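Local coordinates for protein citrate synthase (Metallosphaera sedula, PDB 6ABW) that probably catalyses the condensation of acetyl-CoA with oxaloacetate and water to give citrate and CoA in the tricarboxylic acid cycle, at residues E308-G311 against V312-F315; T70-Q73 against L74-K78; S113-S116 against S117-M121; F337-Y340 against M341-S344. All blocks are in the same frame, centred on the assembly; numbering follows the deposited sequence.

Contact 1: residues E308-G311 against V312-F315. With ACO (acetyl coenzyme *a), chain D.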
loop_
_atom_site.group_PDB
_atom_site.type_symbol
_atom_site.label_atom_id
_atom_site.label_comp_id
_atom_site.label_asym_id
_atom_site.label_seq_id
_atom_site.Cartn_x
_atom_site.Cartn_y
_atom_site.Cartn_z
ATOM N N GLU A 308 -3.332 -2.177 36.121
ATOM C CA GLU A 308 -4.454 -3.017 35.777
ATOM C C GLU A 308 -5.459 -3.052 36.934
ATOM O O GLU A 308 -6.676 -2.965 36.742
ATOM C CB GLU A 308 -3.939 -4.460 35.502
ATOM C CG GLU A 308 -5.081 -5.456 35.177
ATOM C CD GLU A 308 -4.641 -6.923 35.089
ATOM O OE1 GLU A 308 -3.493 -7.327 35.406
ATOM O OE2 GLU A 308 -5.524 -7.685 34.726
ATOM N N GLU A 309 -4.944 -3.188 38.139
ATOM C CA GLU A 309 -5.806 -3.243 39.342
ATOM C C GLU A 309 -6.586 -1.943 39.502
ATOM O O GLU A 309 -7.812 -1.917 39.692
ATOM C CB GLU A 309 -4.962 -3.456 40.623
ATOM C CG GLU A 309 -5.853 -3.623 41.844
ATOM C CD GLU A 309 -5.155 -4.229 43.061
ATOM O OE1 GLU A 309 -4.179 -3.590 43.561
ATOM O OE2 GLU A 309 -5.618 -5.316 43.549
ATOM N N LEU A 310 -5.849 -0.846 39.436
ATOM C CA LEU A 310 -6.512 0.506 39.481
ATOM C C LEU A 310 -7.539 0.679 38.372
ATOM O O LEU A 310 -8.683 1.147 38.595
ATOM C CB LEU A 310 -5.476 1.634 39.417
ATOM C CG LEU A 310 -4.455 1.663 40.567
ATOM C CD1 LEU A 310 -3.381 2.709 40.326
ATOM C CD2 LEU A 310 -5.134 1.925 41.884
ATOM N N GLY A 311 -7.164 0.300 37.137
ATOM C CA GLY A 311 -8.075 0.411 36.017
ATOM C C GLY A 311 -9.338 -0.438 36.098
ATOM O O GLY A 311 -10.427 0.060 35.774
ATOM N N VAL A 312 -9.206 -1.685 36.486
ATOM C CA VAL A 312 -10.426 -2.534 36.586
ATOM C C VAL A 312 -11.313 -2.039 37.742
ATOM O O VAL A 312 -12.558 -1.989 37.622
ATOM C CB VAL A 312 -10.065 -4.035 36.720
ATOM C CG1 VAL A 312 -11.337 -4.887 36.995
ATOM C CG2 VAL A 312 -9.360 -4.491 35.414
ATOM N N GLU A 313 -10.684 -1.684 38.851
ATOM C CA GLU A 313 -11.446 -1.085 40.010
ATOM C C GLU A 313 -12.252 0.155 39.559
ATOM O O GLU A 313 -13.463 0.268 39.833
ATOM C CB GLU A 313 -10.462 -0.785 41.160
ATOM C CG GLU A 313 -11.144 -0.386 42.461
ATOM C CD GLU A 313 -10.316 0.536 43.395
ATOM O OE1 GLU A 313 -9.072 0.778 43.199
ATOM O OE2 GLU A 313 -10.942 1.032 44.370
ATOM N N THR A 314 -11.666 0.970 38.678
ATOM C CA THR A 314 -12.287 2.213 38.234
ATOM C C THR A 314 -13.242 2.058 37.047
ATOM O O THR A 314 -14.243 2.713 37.008
ATOM C CB THR A 314 -11.195 3.223 37.873
ATOM O OG1 THR A 314 -10.309 3.314 38.997
ATOM C CG2 THR A 314 -11.796 4.566 37.593
ATOM N N PHE A 315 -12.916 1.201 36.077
ATOM C CA PHE A 315 -13.635 1.100 34.806
ATOM C C PHE A 315 -14.279 -0.240 34.520
ATOM O O PHE A 315 -15.076 -0.335 33.584
ATOM C CB PHE A 315 -12.615 1.392 33.674
ATOM C CG PHE A 315 -11.966 2.729 33.807
ATOM C CD1 PHE A 315 -12.748 3.864 33.759
ATOM C CD2 PHE A 315 -10.549 2.867 33.877
ATOM C CE1 PHE A 315 -12.190 5.129 33.840
ATOM C CE2 PHE A 315 -9.994 4.118 33.990
ATOM C CZ PHE A 315 -10.816 5.263 33.953
HETATM N N1A ACO D . -10.162 4.366 29.783
HETATM C C2A ACO D . -11.089 5.024 30.570
HETATM N N3A ACO D . -12.427 5.133 30.227
HETATM C C4A ACO D . -12.842 4.566 29.069
HETATM C C5A ACO D . -11.898 3.838 28.192
HETATM C C6A ACO D . -10.509 3.765 28.636
HETATM N N6A ACO D . -9.619 3.141 27.836
HETATM N N7A ACO D . -12.587 3.409 27.107
HETATM C C8A ACO D . -13.873 3.812 27.256
HETATM N N9A ACO D . -14.008 4.501 28.411
HETATM C C1B ACO D . -15.268 5.080 28.961
HETATM C C2B ACO D . -15.996 6.042 28.007
HETATM O O2B ACO D . -15.511 7.384 28.054
HETATM C C3B ACO D . -17.394 5.931 28.549
HETATM O O3B ACO D . -17.465 6.825 29.674
HETATM P P3B ACO D . -18.829 7.557 30.197
HETATM O O7A ACO D . -18.338 8.815 30.890
HETATM O O8A ACO D . -19.468 6.548 31.145
HETATM O O9A ACO D . -19.603 7.834 28.912
HETATM C C4B ACO D . -17.528 4.467 28.991
HETATM O O4B ACO D . -16.199 3.998 29.259
HETATM C C5B ACO D . -18.111 3.546 27.948
HETATM O O5B ACO D . -17.337 3.632 26.751
HETATM P P1A ACO D . -17.664 2.636 25.523
HETATM O O1A ACO D . -18.821 3.278 24.794
HETATM O O2A ACO D . -17.738 1.205 26.076
HETATM O O3A ACO D . -16.381 2.630 24.531
HETATM P P2A ACO D . -15.949 3.852 23.561
HETATM O O4A ACO D . -16.438 3.629 22.155
HETATM O O5A ACO D . -16.062 5.164 24.281
HETATM O O6A ACO D . -14.395 3.430 23.433
HETATM C CBP ACO D . -12.625 2.159 22.471
HETATM C CCP ACO D . -13.973 2.093 23.138
HETATM C CDP ACO D . -11.741 0.937 22.362
HETATM C CEP ACO D . -12.374 3.342 21.524
HETATM C CAP ACO D . -11.868 2.798 23.748
HETATM O OAP ACO D . -12.010 2.073 24.984
HETATM C C9P ACO D . -10.365 3.068 23.622
HETATM O O9P ACO D . -10.018 4.139 23.138
HETATM N N8P ACO D . -9.495 2.107 24.029
HETATM C C7P ACO D . -8.093 2.152 23.684
HETATM C C6P ACO D . -7.275 3.224 24.368
HETATM C C5P ACO D . -5.903 3.124 23.711
HETATM O O5P ACO D . -5.037 2.400 24.199
HETATM N N4P ACO D . -5.664 3.876 22.612
HETATM C C3P ACO D . -4.353 3.945 21.955
HETATM C C2P ACO D . -4.530 3.366 20.568
HETATM S S1P ACO D . -4.441 4.673 19.395
HETATM C C ACO D . -3.170 3.990 18.588
HETATM O O ACO D . -2.065 4.135 19.077
HETATM C CH3 ACO D . -3.480 3.203 17.349
#
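Thr314 meets Leu310 through two donors on one acceptor. The hydroxyl OG1 of Thr314 gives its proton to Leu310 O at 2.7 Å, while Thr314 N reaches the same oxygen at 3.0 Å, and the two arrive from opposite faces of the carbonyl plane. With OG1 beside its own backbone N (chi1 -53°), the hydroxyl folds back along the helix to this oxygen. The other carbonyls of this last turn are also engaged: Glu308 O takes Val312 N in a fairly straight bond (166°), Glu309 O takes Glu313 N, and Gly311 O accepts from Phe315 N at 2.8 Å, with a weak second bond from Thr314 N. The carboxylate of Glu308 looks elsewhere, bonded to Tyr327 and Tyr276 and salt-bridged to Lys284. At the helix end the ring of Phe315, part of the acetyl-CoA pocket, lies between a methyl and a base: Thr314 CG2 sits over the centre of one face, and C2A of the adenine lies over the opposite face, toward the rim, 3.4 Å from CZ of Phe315. With an alanine here, C2A would probably lose the ring face it rests on, and the Thr314 methyl its partner. The turn closes helix 295-315; Leu310 and Thr314 pack on Phe254 of helix 250-260, Phe315 on Ile258 of the same helix, and Val312 on Phe268 and Tyr276 in loops.

Contact 2: residues T70-Q73 against L74-K78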
loop_
_atom_site.group_PDB
_atom_site.type_symbol
_atom_site.label_atom_id
_atom_site.label_comp_id
_atom_site.label_asym_id
_atom_site.label_seq_id
_atom_site.Cartn_x
_atom_site.Cartn_y
_atom_site.Cartn_z
ATOM N N THR A 70 -0.684 -32.535 10.240
ATOM C CA THR A 70 -0.010 -33.782 10.604
ATOM C C THR A 70 1.462 -33.608 10.737
ATOM O O THR A 70 2.018 -32.585 10.272
ATOM C CB THR A 70 -0.218 -34.857 9.523
ATOM O OG1 THR A 70 0.383 -34.441 8.295
ATOM C CG2 THR A 70 -1.654 -35.067 9.263
ATOM N N LYS A 71 2.134 -34.598 11.325
ATOM C CA LYS A 71 3.615 -34.590 11.409
ATOM C C LYS A 71 4.296 -34.281 10.061
ATOM O O LYS A 71 5.232 -33.492 9.988
ATOM C CB LYS A 71 4.148 -35.937 11.868
ATOM C CG LYS A 71 4.153 -36.205 13.350
ATOM C CD LYS A 71 4.585 -37.660 13.604
ATOM C CE LYS A 71 4.067 -38.182 14.937
ATOM N NZ LYS A 71 4.735 -37.475 16.068
ATOM N N LEU A 72 3.831 -34.920 9.005
ATOM C CA LEU A 72 4.492 -34.807 7.705
ATOM C C LEU A 72 4.199 -33.399 7.119
ATOM O O LEU A 72 5.080 -32.785 6.482
ATOM C CB LEU A 72 3.995 -35.889 6.761
ATOM C CG LEU A 72 4.700 -35.960 5.389
ATOM C CD1 LEU A 72 6.124 -36.489 5.530
ATOM C CD2 LEU A 72 3.915 -36.832 4.397
ATOM N N GLN A 73 2.975 -32.938 7.310
ATOM C CA GLN A 73 2.614 -31.586 6.883
ATOM C C GLN A 73 3.471 -30.564 7.605
ATOM O O GLN A 73 4.009 -29.609 6.969
ATOM C CB GLN A 73 1.157 -31.273 7.037
ATOM C CG GLN A 73 0.282 -31.968 6.051
ATOM C CD GLN A 73 -1.194 -31.881 6.356
ATOM O OE1 GLN A 73 -1.641 -31.712 7.498
ATOM N NE2 GLN A 73 -1.958 -32.068 5.332
ATOM N N LEU A 74 3.651 -30.751 8.894
ATOM C CA LEU A 74 4.425 -29.821 9.690
ATOM C C LEU A 74 5.866 -29.785 9.256
ATOM O O LEU A 74 6.503 -28.753 9.180
ATOM C CB LEU A 74 4.366 -30.159 11.150
ATOM C CG LEU A 74 5.085 -29.234 12.122
ATOM C CD1 LEU A 74 4.682 -27.756 11.974
ATOM C CD2 LEU A 74 4.779 -29.667 13.522
ATOM N N GLN A 75 6.415 -30.966 9.022
ATOM C CA GLN A 75 7.756 -31.085 8.491
ATOM C C GLN A 75 8.010 -30.362 7.168
ATOM O O GLN A 75 9.086 -29.728 7.018
ATOM C CB GLN A 75 8.102 -32.578 8.391
ATOM C CG GLN A 75 9.446 -32.986 7.869
ATOM C CD GLN A 75 9.450 -34.497 7.527
ATOM O OE1 GLN A 75 10.103 -34.911 6.559
ATOM N NE2 GLN A 75 8.657 -35.318 8.295
ATOM N N ARG A 76 7.091 -30.479 6.218
ATOM C CA ARG A 76 7.236 -29.821 4.923
ATOM C C ARG A 76 7.162 -28.299 5.109
ATOM O O ARG A 76 7.922 -27.554 4.494
ATOM C CB ARG A 76 6.158 -30.256 3.920
ATOM C CG ARG A 76 6.490 -31.606 3.226
ATOM C CD ARG A 76 5.390 -32.002 2.240
ATOM N NE ARG A 76 4.471 -32.986 2.827
ATOM C CZ ARG A 76 3.141 -32.857 2.972
ATOM N NH1 ARG A 76 2.457 -31.787 2.549
ATOM N NH2 ARG A 76 2.463 -33.848 3.536
ATOM N N LEU A 77 6.276 -27.867 6.008
ATOM C CA LEU A 77 6.143 -26.439 6.332
ATOM C C LEU A 77 7.373 -25.877 6.937
ATOM O O LEU A 77 7.799 -24.803 6.535
ATOM C CB LEU A 77 4.950 -26.206 7.251
ATOM C CG LEU A 77 4.838 -24.786 7.856
ATOM C CD1 LEU A 77 4.693 -23.851 6.731
ATOM C CD2 LEU A 77 3.586 -24.744 8.693
ATOM N N LYS A 78 7.942 -26.531 7.938
ATOM C CA LYS A 78 9.179 -26.118 8.495
ATOM C C LYS A 78 10.348 -26.018 7.518
ATOM O O LYS A 78 11.117 -25.051 7.596
ATOM C CB LYS A 78 9.541 -27.028 9.633
ATOM C CG LYS A 78 8.649 -26.826 10.839
ATOM C CD LYS A 78 9.018 -27.818 11.909
ATOM C CE LYS A 78 8.332 -27.431 13.215
ATOM N NZ LYS A 78 8.707 -28.464 14.209
#
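Leu74 N bonds to Thr70 O at 2.8 Å, the first main-chain link of helix 71-84 across the two segments, and Leu74 CB rests against the carbonyls of Thr70 and Lys71. Just ahead of it, Thr70 and Gln73 form a capping box: Gln73 N donates to Thr70 OG1 at 3.2 Å, and Thr70 N donates in return to Gln73 OE1 at 3.0 Å. Next, Gln75 pairs its N with Lys71 O, and its side-chain NE2 lies 3.9 Å from Leu72 CD1. The backbone N of Arg76 donates to Leu72 O, while the side chain bends at chi3 (-99°) and returns toward the helix start. There Leu72 CD2 meets the guanidinium at its edge, in plane, 3.4 Å from Arg76 NH2, and Gln73 CA lies over one face. Gln73 CG also approaches Arg76 NH2, at 3.8 Å, with the amide and guanidinium planes 74° apart. Leu77 N closes the run on Gln73 O, and its side chain turns to His61 of helix 56-65. Lys71 forms a salt bridge with Glu387 of the second subunit, and Leu74 packs on Ile386 of that subunit. The chemistry is thus divided: side-chain groups at the cap satisfy backbone N-H groups at the helix start, whereas the arginine touches its neighbours here through van der Waals contact, with no salt bridge between the two segments.

Contact 3: residues S113-S116 against S117-M121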
loop_
_atom_site.group_PDB
_atom_site.type_symbol
_atom_site.label_atom_id
_atom_site.label_comp_id
_atom_site.label_asym_id
_atom_site.label_seq_id
_atom_site.Cartn_x
_atom_site.Cartn_y
_atom_site.Cartn_z
ATOM N N SER A 113 8.425 -3.808 -0.195
ATOM C CA SER A 113 8.264 -3.355 -1.605
ATOM C C SER A 113 9.376 -3.963 -2.437
ATOM O O SER A 113 9.124 -4.444 -3.549
ATOM C CB SER A 113 8.235 -1.813 -1.874
ATOM O OG SER A 113 7.322 -1.174 -0.997
ATOM N N ALA A 114 10.584 -4.003 -1.881
ATOM C CA ALA A 114 11.693 -4.648 -2.578
ATOM C C ALA A 114 11.509 -6.130 -2.756
ATOM O O ALA A 114 11.776 -6.666 -3.813
ATOM C CB ALA A 114 13.019 -4.350 -1.868
ATOM N N LEU A 115 11.028 -6.819 -1.741
ATOM C CA LEU A 115 10.651 -8.234 -1.844
ATOM C C LEU A 115 9.571 -8.452 -2.887
ATOM O O LEU A 115 9.614 -9.407 -3.629
ATOM C CB LEU A 115 10.228 -8.776 -0.488
ATOM C CG LEU A 115 11.254 -8.879 0.642
ATOM C CD1 LEU A 115 10.521 -9.236 1.918
ATOM C CD2 LEU A 115 12.281 -9.899 0.266
ATOM N N SER A 116 8.591 -7.546 -2.986
ATOM C CA SER A 116 7.631 -7.646 -4.019
ATOM C C SER A 116 8.227 -7.590 -5.447
ATOM O O SER A 116 7.829 -8.386 -6.311
ATOM C CB SER A 116 6.491 -6.663 -3.794
ATOM O OG SER A 116 5.507 -6.721 -4.794
ATOM N N SER A 117 9.168 -6.701 -5.675
ATOM C CA SER A 117 9.821 -6.537 -6.948
ATOM C C SER A 117 10.662 -7.752 -7.310
ATOM O O SER A 117 10.780 -8.096 -8.482
ATOM C CB SER A 117 10.720 -5.293 -6.871
ATOM O OG SER A 117 9.910 -4.113 -6.812
ATOM N N ILE A 118 11.252 -8.406 -6.312
ATOM C CA ILE A 118 12.135 -9.554 -6.539
ATOM C C ILE A 118 11.344 -10.883 -6.644
ATOM O O ILE A 118 11.643 -11.696 -7.518
ATOM C CB ILE A 118 13.190 -9.582 -5.410
ATOM C CG1 ILE A 118 14.082 -8.360 -5.556
ATOM C CG2 ILE A 118 13.960 -10.887 -5.395
ATOM C CD1 ILE A 118 14.915 -8.049 -4.357
ATOM N N TYR A 119 10.390 -11.118 -5.751
ATOM C CA TYR A 119 9.733 -12.383 -5.559
ATOM C C TYR A 119 8.290 -12.427 -5.983
ATOM O O TYR A 119 7.697 -13.524 -5.983
ATOM C CB TYR A 119 9.812 -12.780 -4.101
ATOM C CG TYR A 119 11.160 -13.132 -3.562
ATOM C CD1 TYR A 119 11.879 -14.215 -4.079
ATOM C CD2 TYR A 119 11.657 -12.472 -2.493
ATOM C CE1 TYR A 119 13.131 -14.523 -3.578
ATOM C CE2 TYR A 119 12.879 -12.819 -1.947
ATOM C CZ TYR A 119 13.596 -13.857 -2.490
ATOM O OH TYR A 119 14.821 -14.177 -1.920
ATOM N N GLY A 120 7.679 -11.280 -6.224
ATOM C CA GLY A 120 6.227 -11.236 -6.487
ATOM C C GLY A 120 5.864 -12.169 -7.646
ATOM O O GLY A 120 6.532 -12.122 -8.714
ATOM N N MET A 121 4.845 -13.004 -7.458
ATOM C CA MET A 121 4.350 -13.902 -8.510
ATOM C C MET A 121 2.845 -13.747 -8.683
ATOM O O MET A 121 2.144 -13.307 -7.754
ATOM C CB MET A 121 4.639 -15.367 -8.120
ATOM C CG MET A 121 6.087 -15.771 -8.116
ATOM S SD MET A 121 6.695 -15.786 -9.815
ATOM C CE MET A 121 6.037 -17.416 -10.286
HETATM O O HOH W 1 7.172 -4.223 -6.090
#
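Leu115 CD2 comes to the edge of the Tyr119 ring, near its plane, 3.7 Å from Tyr119 CE2, while Ile118 CG2 lies over the centre of one ring face. Both torsions serve this: Leu115 and Tyr119 each place CG beside the backbone N (chi1 -66° and -68°), and the two side chains lean across each other one turn apart. Beneath them, Tyr119 N reaches Leu115 O at 2.8 Å in a bond of 160°. This apolar side is the tight one, with Leu115 and Tyr119 also packed on Tyr215 of helix 214-225, and Arg138 forming a cation-pi contact with the tyrosine ring. The contact spans the C-terminal end of helix 104-119 and the residues just after it. Gly120 is the first residue to leave helical geometry, and its N still donates to Ser116 O at 2.9 Å, though from above the carbonyl plane. On the other side the link is through water rather than direct side-chain contact, at the partly exposed Ser117: the water donates to Ser113 O at 3.2 Å and is hydrogen-bonded to Ser117 OG at 2.8 Å. Ser113 O accepts from Ser117 N as well. The hydroxyls of Ser113 and Ser116, both buried, have partners beyond this turn: Ser116 OG has Asp213 and Ser216 of its own chain and Lys226 of the second subunit, and Ser113 OG has Glu109 O and Ser113 of the second subunit.

Contact 4: residues F337-Y340 against M341-S344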
loop_
_atom_site.group_PDB
_atom_site.type_symbol
_atom_site.label_atom_id
_atom_site.label_comp_id
_atom_site.label_asym_id
_atom_site.label_seq_id
_atom_site.Cartn_x
_atom_site.Cartn_y
_atom_site.Cartn_z
ATOM N N PHE A 337 13.306 -6.309 23.197
ATOM C CA PHE A 337 12.971 -5.418 22.106
ATOM C C PHE A 337 12.754 -4.019 22.629
ATOM O O PHE A 337 12.033 -3.827 23.589
ATOM C CB PHE A 337 11.745 -5.884 21.322
ATOM C CG PHE A 337 11.963 -7.158 20.540
ATOM C CD1 PHE A 337 12.599 -7.123 19.281
ATOM C CD2 PHE A 337 11.506 -8.351 20.982
ATOM C CE1 PHE A 337 12.825 -8.268 18.580
ATOM C CE2 PHE A 337 11.682 -9.514 20.244
ATOM C CZ PHE A 337 12.385 -9.491 19.060
ATOM N N PRO A 338 13.335 -3.020 21.948
ATOM C CA PRO A 338 12.966 -1.671 22.334
ATOM C C PRO A 338 11.496 -1.338 21.986
ATOM O O PRO A 338 10.943 -1.897 21.026
ATOM C CB PRO A 338 13.960 -0.796 21.579
ATOM C CG PRO A 338 14.880 -1.711 20.869
ATOM C CD PRO A 338 14.407 -3.097 20.932
ATOM N N VAL A 339 10.987 -0.299 22.617
ATOM C CA VAL A 339 9.621 0.150 22.409
ATOM C C VAL A 339 9.361 0.465 20.897
ATOM O O VAL A 339 8.296 0.204 20.358
ATOM C CB VAL A 339 9.284 1.366 23.270
ATOM C CG1 VAL A 339 7.871 1.892 22.969
ATOM C CG2 VAL A 339 9.370 0.961 24.756
ATOM N N TYR A 340 10.346 0.987 20.205
ATOM C CA TYR A 340 10.153 1.367 18.810
ATOM C C TYR A 340 9.830 0.184 17.888
ATOM O O TYR A 340 9.472 0.398 16.724
ATOM C CB TYR A 340 11.315 2.220 18.216
ATOM C CG TYR A 340 12.682 1.583 18.175
ATOM C CD1 TYR A 340 12.955 0.525 17.326
ATOM C CD2 TYR A 340 13.742 2.085 18.965
ATOM C CE1 TYR A 340 14.211 -0.046 17.252
ATOM C CE2 TYR A 340 14.997 1.491 18.914
ATOM C CZ TYR A 340 15.234 0.459 18.052
ATOM O OH TYR A 340 16.469 -0.146 17.987
ATOM N N MET A 341 10.015 -1.028 18.354
ATOM C CA MET A 341 9.767 -2.211 17.580
ATOM C C MET A 341 8.373 -2.754 17.818
ATOM O O MET A 341 8.036 -3.703 17.116
ATOM C CB MET A 341 10.755 -3.354 17.905
ATOM C CG MET A 341 12.191 -3.116 17.420
ATOM S SD MET A 341 12.346 -2.819 15.670
ATOM C CE MET A 341 11.801 -4.361 14.983
ATOM N N PHE A 342 7.558 -2.251 18.766
ATOM C CA PHE A 342 6.390 -3.040 19.123
ATOM C C PHE A 342 5.332 -3.252 18.003
ATOM O O PHE A 342 4.814 -4.351 17.832
ATOM C CB PHE A 342 5.721 -2.492 20.370
ATOM C CG PHE A 342 6.536 -2.538 21.654
ATOM C CD1 PHE A 342 7.701 -3.218 21.764
ATOM C CD2 PHE A 342 6.006 -1.895 22.775
ATOM C CE1 PHE A 342 8.393 -3.203 22.996
ATOM C CE2 PHE A 342 6.645 -1.882 23.988
ATOM C CZ PHE A 342 7.861 -2.553 24.099
ATOM N N THR A 343 5.050 -2.200 17.246
ATOM C CA THR A 343 4.109 -2.330 16.157
ATOM C C THR A 343 4.678 -3.232 15.029
ATOM O O THR A 343 3.911 -3.895 14.350
ATOM C CB THR A 343 3.612 -0.955 15.668
ATOM O OG1 THR A 343 2.831 -0.397 16.752
ATOM C CG2 THR A 343 2.692 -1.096 14.457
ATOM N N SER A 344 6.002 -3.200 14.800
ATOM C CA SER A 344 6.654 -4.097 13.846
ATOM C C SER A 344 6.521 -5.564 14.254
ATOM O O SER A 344 6.368 -6.453 13.387
ATOM C CB SER A 344 8.144 -3.713 13.642
ATOM O OG SER A 344 8.207 -2.499 12.952
HETATM O O HOH W 2 7.481 -0.659 15.216
#
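A short 3-10 turn leads into helix 342-365, and there Phe342 folds its ring back over Val339. Val339 CA stands over the centre of the ring face in a CH-pi contact, 3.7 Å from the Phe342 centroid and 14° off its normal. Phe342 CG sits beside the backbone N (chi1 -64°), which swings the ring toward the preceding loop; Val339 CG2 touches Phe342 CZ at 3.9 Å, and Phe337 O meets the ring at its edge. Two i-to-i+3 bonds hold the turn: Met341 N to Pro338 O at 3.0 Å and Phe342 N to Val339 O, each donor well above the acceptor's carbonyl plane. Met341, bent at chi2 and chi3, lies alongside Tyr340, its SD at the ring edge in a Met-aromatic contact and 3.7 Å from Tyr340 CE1; Pro338 CB lies over one face of that ring, toward its rim. A water donates to Tyr340 O and accepts from Ser344 N, joining the turn to the helix proper. Replacing Phe342 by an alanine would probably strip Val339 of the ring that covers its CA and open a gap beside Phe238. Around the turn, Pro338, Tyr340 and Met341 pack on Leu147 of helix 128-151, Val339 and Phe342 lie against helix 233-244, Phe337 touches helix 164-173, and Ser344 rests on helix 104-119.

In the fold
Along the chain the order is contact 2, contact 3, contact 1, contact 4, each confined to its own stretch. Contact 2 starts helix 71-84, contact 3 ends helix 104-119, contact 1 ends helix 295-315 and contact 4 opens helix 342-365, so all four mark helix ends in this largely helical fold. None touches another: contacts 1 and 3 lie on opposite sides of the chain's centre, about 47 Å between centres, while contacts 3 and 4 are about 25 Å apart by the same measure. Helix 104-119 links contacts 3 and 4, since it carries contact 3 and Ser344 packs on it. Contacts 2 and 3 meet the second subunit, whereas contact 1 adds Phe315 to the acetyl-CoA pocket.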